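Local coordinates for protein hyaluronidase (Thermobaculum terrenum, PDB 5DIY) that probably removes O-linked N-acetylglucosamine from proteins as a family 84 glycoside hydrolase, at residues K65-K70 with I76-A81; R147-L152 with S157-I162. All coordinates share one frame; numbering follows the deposited sequence.

Interaction 1. Residues K65-K70 with I76-A81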
loop_
_atom_site.group_PDB
_atom_site.type_symbol
_atom_site.label_atom_id
_atom_site.label_comp_id
_atom_site.label_asym_id
_atom_site.label_seq_id
_atom_site.Cartn_x
_atom_site.Cartn_y
_atom_site.Cartn_z
ATOM N N LYS C 65 -10.534 -8.440 24.290
ATOM C CA LYS C 65 -10.554 -7.706 25.565
ATOM C C LYS C 65 -9.185 -7.104 25.882
ATOM O O LYS C 65 -9.100 -5.961 26.336
ATOM C CB LYS C 65 -10.983 -8.617 26.725
ATOM C CG LYS C 65 -11.206 -7.893 28.053
ATOM C CD LYS C 65 -11.590 -8.862 29.167
ATOM C CE LYS C 65 -11.157 -8.350 30.536
ATOM N N GLU C 66 -8.127 -7.880 25.656
ATOM C CA GLU C 66 -6.758 -7.394 25.847
ATOM C C GLU C 66 -6.441 -6.233 24.887
ATOM O O GLU C 66 -5.897 -5.217 25.309
ATOM C CB GLU C 66 -5.745 -8.532 25.688
ATOM N N LEU C 67 -6.820 -6.375 23.617
ATOM C CA LEU C 67 -6.685 -5.283 22.636
ATOM C C LEU C 67 -7.446 -4.019 23.050
ATOM O O LEU C 67 -6.886 -2.921 23.038
ATOM C CB LEU C 67 -7.181 -5.722 21.252
ATOM C CG LEU C 67 -6.399 -6.777 20.472
ATOM C CD1 LEU C 67 -7.136 -7.081 19.176
ATOM C CD2 LEU C 67 -4.972 -6.327 20.193
ATOM N N ILE C 68 -8.717 -4.192 23.417
ATOM C CA ILE C 68 -9.587 -3.075 23.789
ATOM C C ILE C 68 -9.017 -2.330 24.996
ATOM O O ILE C 68 -9.015 -1.098 25.016
ATOM C CB ILE C 68 -11.053 -3.542 24.022
ATOM C CG1 ILE C 68 -11.694 -3.955 22.689
ATOM C CG2 ILE C 68 -11.903 -2.438 24.642
ATOM C CD1 ILE C 68 -12.829 -4.948 22.824
ATOM N N GLU C 69 -8.519 -3.072 25.985
ATOM C CA GLU C 69 -7.914 -2.457 27.175
ATOM C C GLU C 69 -6.596 -1.745 26.851
ATOM O O GLU C 69 -6.337 -0.662 27.378
ATOM C CB GLU C 69 -7.729 -3.487 28.298
ATOM C CG GLU C 69 -9.055 -3.886 28.946
ATOM C CD GLU C 69 -8.936 -4.996 29.984
ATOM O OE1 GLU C 69 -7.815 -5.495 30.232
ATOM O OE2 GLU C 69 -9.982 -5.370 30.556
ATOM N N LYS C 70 -5.778 -2.341 25.980
ATOM C CA LYS C 70 -4.529 -1.703 25.547
ATOM C C LYS C 70 -4.811 -0.408 24.780
ATOM O O LYS C 70 -4.190 0.622 25.051
ATOM C CB LYS C 70 -3.684 -2.657 24.693
ATOM C CG LYS C 70 -2.295 -2.133 24.323
ATOM C CD LYS C 70 -1.398 -1.981 25.540
ATOM C CE LYS C 70 0.012 -1.579 25.144
ATOM N NZ LYS C 70 0.914 -1.530 26.330
ATOM N N ILE C 76 -6.494 5.304 22.432
ATOM C CA ILE C 76 -6.986 4.861 21.133
ATOM C C ILE C 76 -8.449 4.452 21.271
ATOM O O ILE C 76 -8.780 3.649 22.141
ATOM C CB ILE C 76 -6.214 3.618 20.612
ATOM C CG1 ILE C 76 -4.693 3.756 20.793
ATOM C CG2 ILE C 76 -6.575 3.326 19.161
ATOM C CD1 ILE C 76 -4.079 4.941 20.099
ATOM N N ASN C 77 -9.316 4.985 20.411
ATOM C CA ASN C 77 -10.689 4.492 20.300
ATOM C C ASN C 77 -10.672 3.226 19.449
ATOM O O ASN C 77 -10.253 3.270 18.290
ATOM C CB ASN C 77 -11.599 5.554 19.672
ATOM C CG ASN C 77 -13.082 5.179 19.722
ATOM O OD1 ASN C 77 -13.541 4.472 20.624
ATOM N ND2 ASN C 77 -13.842 5.671 18.753
ATOM N N PHE C 78 -11.092 2.103 20.033
ATOM C CA PHE C 78 -11.164 0.825 19.325
ATOM C C PHE C 78 -12.534 0.698 18.663
ATOM O O PHE C 78 -13.561 0.785 19.342
ATOM C CB PHE C 78 -10.949 -0.329 20.305
ATOM C CG PHE C 78 -10.881 -1.696 19.663
ATOM C CD1 PHE C 78 -12.039 -2.354 19.243
ATOM C CD2 PHE C 78 -9.660 -2.359 19.533
ATOM C CE1 PHE C 78 -11.973 -3.618 18.679
ATOM C CE2 PHE C 78 -9.592 -3.623 18.969
ATOM C CZ PHE C 78 -10.749 -4.256 18.544
ATOM N N THR C 79 -12.537 0.472 17.351
ATOM C CA THR C 79 -13.755 0.199 16.593
ATOM C C THR C 79 -13.723 -1.237 16.091
ATOM O O THR C 79 -12.755 -1.657 15.460
ATOM C CB THR C 79 -13.888 1.164 15.399
ATOM O OG1 THR C 79 -14.024 2.504 15.883
ATOM C CG2 THR C 79 -15.101 0.825 14.516
ATOM N N PHE C 80 -14.786 -1.982 16.381
ATOM C CA PHE C 80 -14.975 -3.315 15.834
ATOM C C PHE C 80 -15.784 -3.167 14.562
ATOM O O PHE C 80 -16.879 -2.597 14.597
ATOM C CB PHE C 80 -15.719 -4.228 16.814
ATOM C CG PHE C 80 -16.060 -5.572 16.231
ATOM C CD1 PHE C 80 -15.095 -6.565 16.140
ATOM C CD2 PHE C 80 -17.331 -5.829 15.731
ATOM C CE1 PHE C 80 -15.395 -7.797 15.575
ATOM C CE2 PHE C 80 -17.639 -7.057 15.170
ATOM C CZ PHE C 80 -16.674 -8.043 15.093
ATOM N N ALA C 81 -15.267 -3.676 13.446
ATOM C CA ALA C 81 -16.018 -3.680 12.193
ATOM C C ALA C 81 -16.486 -5.077 11.800
ATOM O O ALA C 81 -15.861 -6.080 12.151
ATOM C CB ALA C 81 -15.207 -3.058 11.071
#
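In the beta-alpha-beta unit made of strand 37-40, helix 58-73 and strand 77-82, L67 and I68 on the helix meet F78, near the start of the returning strand. The backbones come closest at I68 and F78, whose CA atoms are 6.1 Å apart. The CB of F78 is directed at the helix, and with CG anti to the backbone N (chi1 -175°) the ring stands between strand and helix. Over one face lies CG1 of I68, 3.8 Å from the ring centroid and only 11° off the normal, a CH-pi contact centred on the ring. This branch can sit there because it lies beside the backbone N of I68 (chi1 -70°). L67 comes in obliquely, its CB 3.9 Å from F78 CE2. No hydrogen bond crosses, so the contact is purely apolar. With F78 replaced by an alanine, I68 CG1 is likely to lose the ring face it rests on, leaving a gap between helix and strand. Outside the two segments, F78 also meets the ring of Y38 on strand 37-40, while L67 packs on H20 and R23 of helix 20-32. A helix laid against the outside of its following strand through apolar side chains is characteristic of the TIM barrel.

Interaction 2. Residues R147-L152 with S157-I162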
loop_
_atom_site.group_PDB
_atom_site.type_symbol
_atom_site.label_atom_id
_atom_site.label_comp_id
_atom_site.label_asym_id
_atom_site.label_seq_id
_atom_site.Cartn_x
_atom_site.Cartn_y
_atom_site.Cartn_z
ATOM N N ARG C 147 -31.830 1.139 11.146
ATOM C CA ARG C 147 -32.387 0.197 12.132
ATOM C C ARG C 147 -31.346 -0.332 13.122
ATOM O O ARG C 147 -31.661 -0.524 14.300
ATOM C CB ARG C 147 -33.128 -0.965 11.451
ATOM C CG ARG C 147 -34.533 -0.589 11.001
ATOM C CD ARG C 147 -35.322 -1.783 10.493
ATOM N NE ARG C 147 -34.850 -2.219 9.179
ATOM C CZ ARG C 147 -34.256 -3.383 8.890
ATOM N NH1 ARG C 147 -34.049 -4.320 9.809
ATOM N NH2 ARG C 147 -33.879 -3.620 7.633
ATOM N N VAL C 148 -30.113 -0.549 12.664
ATOM C CA VAL C 148 -29.041 -0.973 13.578
ATOM C C VAL C 148 -28.731 0.155 14.573
ATOM O O VAL C 148 -28.589 -0.107 15.766
ATOM C CB VAL C 148 -27.757 -1.452 12.841
ATOM C CG1 VAL C 148 -26.634 -1.756 13.831
ATOM C CG2 VAL C 148 -28.046 -2.690 11.990
ATOM N N LEU C 149 -28.655 1.396 14.084
ATOM C CA LEU C 149 -28.387 2.558 14.937
ATOM C C LEU C 149 -29.472 2.745 15.990
ATOM O O LEU C 149 -29.172 2.870 17.181
ATOM C CB LEU C 149 -28.265 3.847 14.107
ATOM C CG LEU C 149 -27.842 5.113 14.872
ATOM C CD1 LEU C 149 -26.479 4.935 15.534
ATOM C CD2 LEU C 149 -27.831 6.329 13.958
ATOM N N GLN C 150 -30.723 2.761 15.537
ATOM C CA GLN C 150 -31.877 2.900 16.431
ATOM C C GLN C 150 -31.879 1.839 17.540
ATOM O O GLN C 150 -32.164 2.162 18.694
ATOM C CB GLN C 150 -33.188 2.900 15.631
ATOM C CG GLN C 150 -33.393 4.198 14.861
ATOM C CD GLN C 150 -34.558 4.179 13.884
ATOM O OE1 GLN C 150 -35.129 3.127 13.577
ATOM N NE2 GLN C 150 -34.906 5.357 13.371
ATOM N N ARG C 151 -31.519 0.600 17.203
ATOM C CA ARG C 151 -31.347 -0.458 18.209
ATOM C C ARG C 151 -30.236 -0.127 19.214
ATOM O O ARG C 151 -30.434 -0.258 20.421
ATOM C CB ARG C 151 -31.070 -1.815 17.544
ATOM C CG ARG C 151 -30.747 -2.963 18.503
ATOM C CD ARG C 151 -31.893 -3.266 19.468
ATOM N NE ARG C 151 -33.048 -3.791 18.744
ATOM C CZ ARG C 151 -33.163 -5.037 18.287
ATOM N NH1 ARG C 151 -32.200 -5.939 18.485
ATOM N NH2 ARG C 151 -34.258 -5.386 17.621
ATOM N N LEU C 152 -29.073 0.292 18.715
ATOM C CA LEU C 152 -27.930 0.611 19.583
ATOM C C LEU C 152 -28.184 1.806 20.509
ATOM O O LEU C 152 -27.677 1.825 21.635
ATOM C CB LEU C 152 -26.656 0.849 18.760
ATOM C CG LEU C 152 -26.046 -0.373 18.065
ATOM C CD1 LEU C 152 -24.882 0.071 17.187
ATOM C CD2 LEU C 152 -25.601 -1.429 19.069
ATOM N N SER C 157 -25.033 3.985 25.644
ATOM C CA SER C 157 -24.888 5.442 25.571
ATOM C C SER C 157 -23.990 5.860 24.397
ATOM O O SER C 157 -22.884 5.346 24.242
ATOM C CB SER C 157 -24.294 5.974 26.879
ATOM O OG SER C 157 -25.026 5.501 27.999
ATOM N N THR C 158 -24.479 6.800 23.588
ATOM C CA THR C 158 -23.735 7.392 22.458
ATOM C C THR C 158 -23.042 6.376 21.537
ATOM O O THR C 158 -21.812 6.356 21.433
ATOM C CB THR C 158 -22.720 8.452 22.939
ATOM O OG1 THR C 158 -21.714 7.839 23.752
ATOM C CG2 THR C 158 -23.431 9.526 23.737
ATOM N N PRO C 159 -23.838 5.525 20.869
ATOM C CA PRO C 159 -23.265 4.624 19.878
ATOM C C PRO C 159 -22.874 5.402 18.629
ATOM O O PRO C 159 -23.432 6.475 18.363
ATOM C CB PRO C 159 -24.409 3.656 19.582
ATOM C CG PRO C 159 -25.634 4.464 19.819
ATOM C CD PRO C 159 -25.301 5.368 20.970
ATOM N N GLN C 160 -21.901 4.873 17.899
ATOM C CA GLN C 160 -21.431 5.477 16.659
ATOM C C GLN C 160 -21.228 4.388 15.638
ATOM O O GLN C 160 -20.610 3.363 15.938
ATOM C CB GLN C 160 -20.113 6.214 16.884
ATOM C CG GLN C 160 -20.285 7.552 17.575
ATOM C CD GLN C 160 -18.969 8.200 17.939
ATOM O OE1 GLN C 160 -17.974 7.519 18.191
ATOM N NE2 GLN C 160 -18.959 9.529 17.984
ATOM N N ILE C 161 -21.757 4.612 14.443
ATOM C CA ILE C 161 -21.556 3.713 13.330
ATOM C C ILE C 161 -20.746 4.443 12.264
ATOM O O ILE C 161 -21.025 5.595 11.924
ATOM C CB ILE C 161 -22.888 3.195 12.737
ATOM C CG1 ILE C 161 -23.629 2.336 13.769
ATOM C CG2 ILE C 161 -22.632 2.370 11.463
ATOM C CD1 ILE C 161 -25.072 2.037 13.408
ATOM N N ILE C 162 -19.736 3.752 11.753
ATOM C CA ILE C 162 -19.038 4.163 10.543
ATOM C C ILE C 162 -19.324 3.073 9.509
ATOM O O ILE C 162 -19.223 1.883 9.804
ATOM C CB ILE C 162 -17.523 4.428 10.770
ATOM C CG1 ILE C 162 -16.868 4.938 9.478
ATOM C CG2 ILE C 162 -16.785 3.200 11.292
ATOM C CD1 ILE C 162 -15.557 5.658 9.701
#
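L149 faces I161 and L152 faces P159 where helix 147-152 runs nearly antiparallel to strand 160-162, the axes of these short pieces approaching to 9.3 Å at 157°. The two CA pairs lie 7.1 Å (L149 to I161) and 6.2 Å (L152 to P159) apart. I161 supplies the probe: its CG1 branch is anti to the carbonyl carbon (chi1 -65°), and CD1 at its end reaches the helix backbone, 3.7 Å from L149 CA and the same distance from L149 CB. V148 borders the same methyl, its CG1 4.1 Å from I161 CD1, with the two side chains crossing at about a right angle. L152 CD1 is a looser neighbour. One turn further along the helix, L152 lays its CB against P159 CB at 3.7 Å, and the proline's CG also rests 3.7 Å from L152 C, so the ring packs on backbone as well as side chain. Through this apolar interface helix 137-153 packs on the outside of the strand that follows it, as in the beta/alpha repeats of a TIM barrel. To one flank stands helix 93-108, where V148 touches L96 and L152 touches I103 and L107; I188 meets both L149 and I161, and strand 160-164 pairs with strands 113-117 and 189-192.

From the N terminus, helix 58-73 follows strand 37-40 and turns back through a short loop into strand 77-82; interaction 1 closes that turn, with five residues between its segments. The chain then runs through helix 93-108 and strand 113-117 before helix 137-153 leads into strand 160-164, where interaction 2 closes a second helix-to-strand turn, with four residues between its segments. The two are in series, neither nested nor crossing, with centres about 18 Å apart. Each fixes a helix to the strand after it, the third and fifth of the eight-stranded parallel barrel, and strand 113-117 lies between those two strands, hydrogen-bonded to both. Helix 93-108 bridges further: it touches F80 beside interaction 1 and L152 within interaction 2.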